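Local coordinates for Non-sulfated chondroitin lyase E66 (Autographa californica nucleopolyhedrovirus, PDB 3VSN), which is a polyhedra-envelope chondroitin lyase that is essential for oral infectivity and may digest the chondroitin sulfate barrier of the host midgut peritrophic matrix, at residues Q392-I397 / N468-R473; N438-K443 / I460-N465; S523-S528 / E537-F542. All blocks are in the same frame, centred on the assembly; numbering follows the deposited sequence.

All three contacts lie in the beta-rich half of the chain, away from the catalytic residues. Contact 2 is nested inside the loop that contact 1 closes; contact 3 follows both. Contact 1 lies about 13 Å from contact 2 and about 10 Å from contact 3, centre to centre. Gln392 OE1 reaches Asn438 ND2 at 2.9 Å, a probable hydrogen bond between contacts 1 and 2. Contacts 1 and 3 reach the same sheet through neighbouring strands, where Gly472 O meets Ile540 N at 2.9 Å; beside it Leu394 O probably accepts a hydrogen bond from Arg527 NH1 at 2.8 Å. Contacts 2 and 3, about 17 Å apart between centres, touch through Ile460 and Ile540.

Contact 1. Residues Q392-I397 / N468-R473; sequences QSLNGI and NNTNGR
Ser393 and Leu394, in the loop just after strand 390-391, run past Thr470 and Arg473 where the other segment turns from loop into strand 472-480. The segments share side-chain packing but no hydrogen bond; the backbone bond between Arg473 and Leu391, one residue before the first segment, ties the two strands together next to it. After Leu394 the loop turns away in an Asx turn, Asn395 OD1 accepting the N-H of Ile397 at 3.1 Å.

The main side-chain meeting is Leu394 on Arg473. The methyl CD2 of Leu394 sits 3.4 Å above one face of the guanidinium, displaced toward its rim, and comes closest to NH1, at 3.5 Å. Arg473 gets there by a folded route: CG stands between the backbone N and the carbonyl carbon (chi1 41°), and further bends at chi2 and chi3 bring the chain back toward its own segment. NH1 then donates to Asn471 O at 2.9 Å, with the oxygen in the guanidinium plane but NH1 well above the plane of the carbonyl. Leu394 has a second apolar neighbour in Thr470, whose CG2 is 4.3 Å from Leu394 CG; the hydroxyl of Thr470 is hydrogen-bonded to Leu467 O.

Arg473 NE forms a salt bridge with Glu537 OE2 on the adjoining strand 533-540, and Arg527 comes close beside NH2, so two arginines gather round one carboxylate. The guanidinium is thus fixed in rotation by polar partners at its edge while a methyl group lies on its face. For this buried arginine, the loop after strand 390-391 supplies apolar cover; Glu537, shared with Arg527, probably compensates part of its charge, while Asn471 O takes up an N-H.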
loop_
_atom_site.group_PDB
_atom_site.type_symbol
_atom_site.label_atom_id
_atom_site.label_comp_id
_atom_site.label_asym_id
_atom_site.label_seq_id
_atom_site.Cartn_x
_atom_site.Cartn_y
_atom_site.Cartn_z
ATOM N N GLN A 392 20.297 1.300 -15.535
ATOM C CA GLN A 392 21.661 1.797 -15.723
ATOM C C GLN A 392 22.586 0.720 -16.282
ATOM O O GLN A 392 23.748 0.983 -16.586
ATOM C CB GLN A 392 22.222 2.339 -14.407
ATOM C CG GLN A 392 21.525 3.588 -13.896
ATOM C CD GLN A 392 22.195 4.158 -12.658
ATOM O OE1 GLN A 392 23.417 4.324 -12.619
ATOM N NE2 GLN A 392 21.397 4.468 -11.644
ATOM N N SER A 393 22.056 -0.491 -16.412
ATOM C CA SER A 393 22.780 -1.612 -17.008
ATOM C C SER A 393 21.798 -2.467 -17.811
ATOM O O SER A 393 20.577 -2.288 -17.708
ATOM C CB SER A 393 23.457 -2.447 -15.918
ATOM O OG SER A 393 22.497 -2.987 -15.025
ATOM N N LEU A 394 22.326 -3.392 -18.604
ATOM C CA LEU A 394 21.478 -4.274 -19.404
ATOM C C LEU A 394 20.629 -5.232 -18.556
ATOM O O LEU A 394 19.439 -5.413 -18.827
ATOM C CB LEU A 394 22.305 -5.024 -20.458
ATOM C CG LEU A 394 22.938 -4.168 -21.566
ATOM C CD1 LEU A 394 23.809 -5.027 -22.470
ATOM C CD2 LEU A 394 21.884 -3.433 -22.388
ATOM N N ASN A 395 21.224 -5.817 -17.515
ATOM C CA ASN A 395 20.483 -6.749 -16.652
ATOM C C ASN A 395 19.571 -6.059 -15.632
ATOM O O ASN A 395 18.730 -6.703 -15.002
ATOM C CB ASN A 395 21.411 -7.790 -15.992
ATOM C CG ASN A 395 22.308 -7.204 -14.908
ATOM O OD1 ASN A 395 22.086 -6.106 -14.401
ATOM N ND2 ASN A 395 23.330 -7.966 -14.536
ATOM N N GLY A 396 19.769 -4.753 -15.466
ATOM C CA GLY A 396 18.881 -3.907 -14.667
ATOM C C GLY A 396 18.933 -4.072 -13.160
ATOM O O GLY A 396 18.090 -3.525 -12.454
ATOM N N ILE A 397 19.915 -4.821 -12.658
ATOM C CA ILE A 397 20.025 -5.062 -11.216
ATOM C C ILE A 397 20.732 -3.902 -10.514
ATOM O O ILE A 397 21.875 -3.581 -10.823
ATOM C CB ILE A 397 20.708 -6.420 -10.906
ATOM C CG1 ILE A 397 19.816 -7.577 -11.378
ATOM C CG2 ILE A 397 21.010 -6.550 -9.414
ATOM C CD1 ILE A 397 20.544 -8.892 -11.595
ATOM N N ASN A 468 30.468 2.634 -17.826
ATOM C CA ASN A 468 31.275 1.713 -18.639
ATOM C C ASN A 468 30.739 1.619 -20.078
ATOM O O ASN A 468 30.501 0.526 -20.603
ATOM C CB ASN A 468 31.339 0.327 -17.970
ATOM C CG ASN A 468 32.348 -0.604 -18.626
ATOM O OD1 ASN A 468 33.345 -0.164 -19.194
ATOM N ND2 ASN A 468 32.085 -1.902 -18.550
ATOM N N ASN A 469 30.526 2.787 -20.684
ATOM C CA ASN A 469 30.031 2.926 -22.062
ATOM C C ASN A 469 28.749 2.144 -22.371
ATOM O O ASN A 469 28.552 1.666 -23.488
ATOM C CB ASN A 469 31.139 2.601 -23.079
ATOM C CG ASN A 469 32.403 3.407 -22.840
ATOM O OD1 ASN A 469 33.477 2.842 -22.627
ATOM N ND2 ASN A 469 32.279 4.732 -22.854
ATOM N N THR A 470 27.883 2.028 -21.369
ATOM C CA THR A 470 26.596 1.363 -21.526
ATOM C C THR A 470 25.487 2.408 -21.481
ATOM O O THR A 470 25.412 3.198 -20.537
ATOM C CB THR A 470 26.367 0.321 -20.411
ATOM O OG1 THR A 470 27.505 -0.546 -20.326
ATOM C CG2 THR A 470 25.109 -0.516 -20.685
ATOM N N ASN A 471 24.635 2.414 -22.502
ATOM C CA ASN A 471 23.482 3.307 -22.527
ATOM C C ASN A 471 22.466 2.922 -21.456
ATOM O O ASN A 471 22.244 1.738 -21.191
ATOM C CB ASN A 471 22.798 3.279 -23.896
ATOM C CG ASN A 471 23.664 3.845 -25.008
ATOM O OD1 ASN A 471 23.675 3.320 -26.121
ATOM N ND2 ASN A 471 24.382 4.919 -24.719
ATOM N N GLY A 472 21.851 3.927 -20.843
ATOM C CA GLY A 472 20.725 3.688 -19.944
ATOM C C GLY A 472 19.460 3.456 -20.751
ATOM O O GLY A 472 19.476 3.523 -21.983
ATOM N N ARG A 473 18.360 3.173 -20.062
ATOM C CA ARG A 473 17.065 3.017 -20.722
ATOM C C ARG A 473 15.930 3.255 -19.751
ATOM O O ARG A 473 16.052 2.988 -18.552
ATOM C CB ARG A 473 16.912 1.633 -21.360
ATOM C CG ARG A 473 17.445 0.484 -20.518
ATOM C CD ARG A 473 18.811 0.052 -21.017
ATOM N NE ARG A 473 18.697 -0.539 -22.344
ATOM C CZ ARG A 473 19.677 -0.605 -23.240
ATOM N NH1 ARG A 473 20.878 -0.108 -22.974
ATOM N NH2 ARG A 473 19.444 -1.171 -24.413
#

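Contact 2. Residues N438-K443 / I460-N465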
loop_
_atom_site.group_PDB
_atom_site.type_symbol
_atom_site.label_atom_id
_atom_site.label_comp_id
_atom_site.label_asym_id
_atom_site.label_seq_id
_atom_site.Cartn_x
_atom_site.Cartn_y
_atom_site.Cartn_z
ATOM N N ASN A 438 24.151 5.407 -7.809
ATOM C CA ASN A 438 25.134 5.989 -8.724
ATOM C C ASN A 438 24.865 7.476 -9.018
ATOM O O ASN A 438 25.096 7.955 -10.135
ATOM C CB ASN A 438 25.180 5.154 -10.015
ATOM C CG ASN A 438 26.315 5.542 -10.934
ATOM O OD1 ASN A 438 27.404 5.882 -10.482
ATOM N ND2 ASN A 438 26.062 5.488 -12.240
ATOM N N ASN A 439 24.380 8.198 -8.006
ATOM C CA ASN A 439 23.991 9.612 -8.139
ATOM C C ASN A 439 22.922 9.870 -9.206
ATOM O O ASN A 439 22.876 10.955 -9.798
ATOM C CB ASN A 439 25.213 10.526 -8.357
ATOM C CG ASN A 439 25.879 10.949 -7.055
ATOM O OD1 ASN A 439 27.062 11.293 -7.039
ATOM N ND2 ASN A 439 25.123 10.944 -5.965
ATOM N N LEU A 440 22.073 8.871 -9.452
ATOM C CA LEU A 440 20.920 9.041 -10.337
ATOM C C LEU A 440 20.098 10.242 -9.906
ATOM O O LEU A 440 19.753 10.385 -8.729
ATOM C CB LEU A 440 20.033 7.788 -10.353
ATOM C CG LEU A 440 18.712 7.880 -11.134
ATOM C CD1 LEU A 440 18.944 7.889 -12.642
ATOM C CD2 LEU A 440 17.790 6.741 -10.733
ATOM N N GLN A 441 19.801 11.107 -10.867
ATOM C CA GLN A 441 18.913 12.239 -10.648
ATOM C C GLN A 441 17.944 12.350 -11.815
ATOM O O GLN A 441 18.231 11.865 -12.915
ATOM C CB GLN A 441 19.710 13.537 -10.489
ATOM C CG GLN A 441 20.483 13.958 -11.733
ATOM C CD GLN A 441 21.123 15.321 -11.577
ATOM O OE1 GLN A 441 20.439 16.343 -11.587
ATOM N NE2 GLN A 441 22.441 15.343 -11.437
ATOM N N PHE A 442 16.793 12.969 -11.565
ATOM C CA PHE A 442 15.842 13.270 -12.631
ATOM C C PHE A 442 14.818 14.317 -12.220
ATOM O O PHE A 442 14.615 14.579 -11.032
ATOM C CB PHE A 442 15.134 11.997 -13.147
ATOM C CG PHE A 442 14.437 11.187 -12.077
ATOM C CD1 PHE A 442 13.273 11.651 -11.465
ATOM C CD2 PHE A 442 14.925 9.933 -11.710
ATOM C CE1 PHE A 442 12.628 10.898 -10.491
ATOM C CE2 PHE A 442 14.278 9.170 -10.742
ATOM C CZ PHE A 442 13.129 9.652 -10.133
ATOM N N LYS A 443 14.192 14.920 -13.225
ATOM C CA LYS A 443 12.924 15.607 -13.036
ATOM C C LYS A 443 11.863 14.705 -13.652
ATOM O O LYS A 443 12.013 14.252 -14.786
ATOM C CB LYS A 443 12.939 16.977 -13.714
ATOM C CG LYS A 443 13.884 17.995 -13.080
ATOM C CD LYS A 443 13.153 18.931 -12.126
ATOM C CE LYS A 443 14.102 19.859 -11.375
ATOM N NZ LYS A 443 14.776 20.881 -12.226
ATOM N N ILE A 460 17.683 13.636 -16.774
ATOM C CA ILE A 460 18.151 12.373 -16.211
ATOM C C ILE A 460 19.678 12.404 -16.205
ATOM O O ILE A 460 20.307 12.644 -17.245
ATOM C CB ILE A 460 17.687 11.150 -17.033
ATOM C CG1 ILE A 460 16.154 11.051 -17.071
ATOM C CG2 ILE A 460 18.292 9.863 -16.482
ATOM C CD1 ILE A 460 15.643 10.069 -18.106
ATOM N N GLY A 461 20.263 12.170 -15.037
ATOM C CA GLY A 461 21.712 12.158 -14.906
ATOM C C GLY A 461 22.219 11.079 -13.976
ATOM O O GLY A 461 21.483 10.605 -13.113
ATOM N N VAL A 462 23.471 10.678 -14.179
ATOM C CA VAL A 462 24.192 9.828 -13.226
ATOM C C VAL A 462 25.599 10.390 -13.072
ATOM O O VAL A 462 25.994 11.283 -13.826
ATOM C CB VAL A 462 24.277 8.340 -13.661
ATOM C CG1 VAL A 462 22.903 7.674 -13.651
ATOM C CG2 VAL A 462 24.958 8.191 -15.018
ATOM N N GLU A 463 26.349 9.871 -12.101
ATOM C CA GLU A 463 27.757 10.238 -11.935
ATOM C C GLU A 463 28.464 10.172 -13.295
ATOM O O GLU A 463 28.362 9.163 -13.989
ATOM C CB GLU A 463 28.437 9.301 -10.928
ATOM C CG GLU A 463 29.875 9.664 -10.567
ATOM C CD GLU A 463 29.983 10.941 -9.750
ATOM O OE1 GLU A 463 29.063 11.243 -8.958
ATOM O OE2 GLU A 463 30.996 11.650 -9.897
ATOM N N PRO A 464 29.155 11.257 -13.695
ATOM C CA PRO A 464 29.882 11.210 -14.967
ATOM C C PRO A 464 30.867 10.040 -15.035
ATOM O O PRO A 464 31.483 9.695 -14.023
ATOM C CB PRO A 464 30.633 12.544 -14.985
ATOM C CG PRO A 464 29.758 13.460 -14.191
ATOM C CD PRO A 464 29.195 12.604 -13.090
ATOM N N ASN A 465 30.974 9.429 -16.217
ATOM C CA ASN A 465 31.967 8.378 -16.509
ATOM C C ASN A 465 31.802 7.076 -15.724
ATOM O O ASN A 465 32.765 6.324 -15.549
ATOM C CB ASN A 465 33.395 8.929 -16.368
ATOM C CG ASN A 465 33.625 10.154 -17.227
ATOM O OD1 ASN A 465 33.298 10.158 -18.416
ATOM N ND2 ASN A 465 34.166 11.209 -16.627
#
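Gln441 and Gly461 form an antiparallel hydrogen-bonded pair, Gln441 N to Gly461 O at 2.9 Å and Gly461 N to Gln441 O at 3.0 Å, at the open end of the beta hairpin made by strands 440-449 and 452-461, and a nearly straight bond (177°) from Glu463 N to Asn438 O continues the join beyond this pair, where Asn438 and Asn439 have positive phi values.

Gly461 has no side chain, and CG of Gln441 lies against its backbone, 3.8 Å from Gly461 N. Asn438 is turned across the other chain, CG anti to the backbone N (chi1 -171°): ND2 packs on CB of Val462 at 3.7 Å, while OD1 meets CB of Glu463 at 3.6 Å. The same ND2 is hydrogen-bonded to Ser466 OG and Gln392 OE1. The side chains of Asn439 and Glu463 run alongside each other in one direction. Away from them, CD1 of Leu440 touches CG1 of Val462 at 4.1 Å and, more loosely, CG2 of Ile460.

Helix 359-364 contributes Met364 against Leu440 and Phe442, and helix 542-546 packs Met545 and Tyr546 on Val462. The hairpin forms the middle of a seven-stranded antiparallel sheet, with strand 426-434 next to 440-449 and strand 550-558 next to 452-461.

Contact 3. Residues S523-S528 / E537-F542; sequences SLTVRS and EQIISF
Thr525 and Glu537 are joined by two backbone hydrogen bonds, Thr525 N to Glu537 O at 3.0 Å and Glu537 N to Thr525 O at 2.8 Å, making an antiparallel hydrogen-bonded pair. The pair sits near the first residues of both segments, and from it strands 525-528 and 537-540 run on at 93° to each other.

Charge pairing links Arg527 to Glu537. NE and NH2 of the arginine each take one carboxylate oxygen in a salt bridge: NE meets OE2 at 2.8 Å, and NH2 meets the syn lone pair of OE1 at 3.0 Å, both oxygens lying close to the guanidinium plane. An extended start and a bend at chi3 (63°) turn the head of Arg527 to Glu537, whose OE2 is also paired with Arg473.

These residues belong to a beta hairpin, strands 525-530 and 533-540, at one edge of a four-stranded antiparallel sheet; strand 525-530 is the outermost.

Water fills in where the strands part. Water 1 accepts from Ile539 N and donates to Ser523 O, bridging the position of the next backbone pair, and is bonded to Thr525 OG1 as well. Water 2 joins that hydroxyl to Glu537 OE2.

Packing is lighter. CD2 of Leu524 lies 3.6 Å from NE2 of Gln538, which is hydrogen-bonded to Cys553 O, and CD1 of Ile539 comes within 3.6 Å of Thr525 OG1.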
loop_
_atom_site.group_PDB
_atom_site.type_symbol
_atom_site.label_atom_id
_atom_site.label_comp_id
_atom_site.label_asym_id
_atom_site.label_seq_id
_atom_site.Cartn_x
_atom_site.Cartn_y
_atom_site.Cartn_z
ATOM N N SER A 523 12.849 6.549 -29.681
ATOM C CA SER A 523 11.823 5.637 -30.158
ATOM C C SER A 523 11.673 4.456 -29.195
ATOM O O SER A 523 12.534 4.221 -28.338
ATOM C CB SER A 523 12.143 5.156 -31.575
ATOM O OG SER A 523 13.134 4.148 -31.561
ATOM N N LEU A 524 10.565 3.734 -29.329
ATOM C CA LEU A 524 10.327 2.524 -28.552
ATOM C C LEU A 524 11.038 1.347 -29.198
ATOM O O LEU A 524 10.907 1.121 -30.403
ATOM C CB LEU A 524 8.827 2.232 -28.457
ATOM C CG LEU A 524 7.898 3.321 -27.911
ATOM C CD1 LEU A 524 6.445 2.872 -28.018
ATOM C CD2 LEU A 524 8.248 3.678 -26.474
ATOM N N THR A 525 11.797 0.609 -28.392
ATOM C CA THR A 525 12.498 -0.583 -28.858
ATOM C C THR A 525 12.270 -1.733 -27.883
ATOM O O THR A 525 11.931 -1.509 -26.716
ATOM C CB THR A 525 14.010 -0.333 -29.051
ATOM O OG1 THR A 525 14.551 0.272 -27.871
ATOM C CG2 THR A 525 14.262 0.574 -30.256
ATOM N N VAL A 526 12.449 -2.955 -28.377
ATOM C CA VAL A 526 12.160 -4.172 -27.616
ATOM C C VAL A 526 13.450 -4.895 -27.229
ATOM O O VAL A 526 14.349 -5.047 -28.055
ATOM C CB VAL A 526 11.253 -5.127 -28.429
ATOM C CG1 VAL A 526 11.029 -6.442 -27.688
ATOM C CG2 VAL A 526 9.921 -4.458 -28.743
ATOM N N ARG A 527 13.527 -5.344 -25.977
ATOM C CA ARG A 527 14.698 -6.063 -25.477
ATOM C C ARG A 527 14.323 -6.970 -24.307
ATOM O O ARG A 527 13.425 -6.640 -23.532
ATOM C CB ARG A 527 15.774 -5.064 -25.037
ATOM C CG ARG A 527 17.099 -5.682 -24.615
ATOM C CD ARG A 527 18.097 -4.604 -24.219
ATOM N NE ARG A 527 17.633 -3.846 -23.057
ATOM C CZ ARG A 527 17.872 -4.178 -21.791
ATOM N NH1 ARG A 527 18.584 -5.261 -21.496
ATOM N NH2 ARG A 527 17.392 -3.424 -20.814
ATOM N N SER A 528 15.014 -8.108 -24.197
ATOM C CA SER A 528 14.887 -9.008 -23.044
ATOM C C SER A 528 16.122 -8.915 -22.138
ATOM O O SER A 528 17.211 -9.338 -22.536
ATOM C CB SER A 528 14.682 -10.455 -23.504
ATOM O OG SER A 528 13.469 -10.593 -24.219
ATOM N N GLU A 537 11.265 -0.241 -24.285
ATOM C CA GLU A 537 12.054 0.773 -23.585
ATOM C C GLU A 537 12.457 1.928 -24.494
ATOM O O GLU A 537 12.410 1.813 -25.719
ATOM C CB GLU A 537 13.296 0.137 -22.934
ATOM C CG GLU A 537 14.292 -0.456 -23.928
ATOM C CD GLU A 537 15.426 -1.241 -23.278
ATOM O OE1 GLU A 537 15.345 -1.561 -22.072
ATOM O OE2 GLU A 537 16.413 -1.545 -23.986
ATOM N N GLN A 538 12.833 3.044 -23.876
ATOM C CA GLN A 538 13.439 4.161 -24.587
ATOM C C GLN A 538 14.891 4.272 -24.139
ATOM O O GLN A 538 15.175 4.596 -22.977
ATOM C CB GLN A 538 12.668 5.464 -24.335
ATOM C CG GLN A 538 11.335 5.531 -25.078
ATOM C CD GLN A 538 10.597 6.851 -24.892
ATOM O OE1 GLN A 538 11.119 7.796 -24.305
ATOM N NE2 GLN A 538 9.371 6.917 -25.398
ATOM N N ILE A 539 15.802 3.971 -25.061
ATOM C CA ILE A 539 17.231 3.975 -24.769
ATOM C C ILE A 539 17.756 5.412 -24.731
ATOM O O ILE A 539 17.466 6.216 -25.619
ATOM C CB ILE A 539 18.027 3.110 -25.778
ATOM C CG1 ILE A 539 17.565 1.643 -25.706
ATOM C CG2 ILE A 539 19.527 3.202 -25.504
ATOM C CD1 ILE A 539 17.968 0.784 -26.891
ATOM N N ILE A 540 18.514 5.724 -23.685
ATOM C CA ILE A 540 19.087 7.057 -23.499
ATOM C C ILE A 540 20.615 6.966 -23.457
ATOM O O ILE A 540 21.174 6.089 -22.793
ATOM C CB ILE A 540 18.524 7.747 -22.231
ATOM C CG1 ILE A 540 18.635 6.821 -21.004
ATOM C CG2 ILE A 540 17.072 8.163 -22.460
ATOM C CD1 ILE A 540 18.304 7.474 -19.673
ATOM N N SER A 541 21.291 7.863 -24.170
ATOM C CA SER A 541 22.751 7.775 -24.300
ATOM C C SER A 541 23.469 8.014 -22.971
ATOM O O SER A 541 23.063 8.875 -22.188
ATOM C CB SER A 541 23.265 8.750 -25.360
ATOM O OG SER A 541 23.165 10.090 -24.910
ATOM N N PHE A 542 24.533 7.252 -22.719
ATOM C CA PHE A 542 25.343 7.486 -21.524
ATOM C C PHE A 542 25.936 8.898 -21.523
ATOM O O PHE A 542 26.086 9.496 -20.460
ATOM C CB PHE A 542 26.412 6.398 -21.294
ATOM C CG PHE A 542 27.445 6.287 -22.390
ATOM C CD1 PHE A 542 28.575 7.107 -22.396
ATOM C CD2 PHE A 542 27.314 5.327 -23.391
ATOM C CE1 PHE A 542 29.535 6.991 -23.400
ATOM C CE2 PHE A 542 28.269 5.208 -24.396
ATOM C CZ PHE A 542 29.380 6.041 -24.400
HETATM O O HOH W 1 14.868 3.016 -27.670
HETATM O O HOH W 2 15.638 -1.852 -26.639
#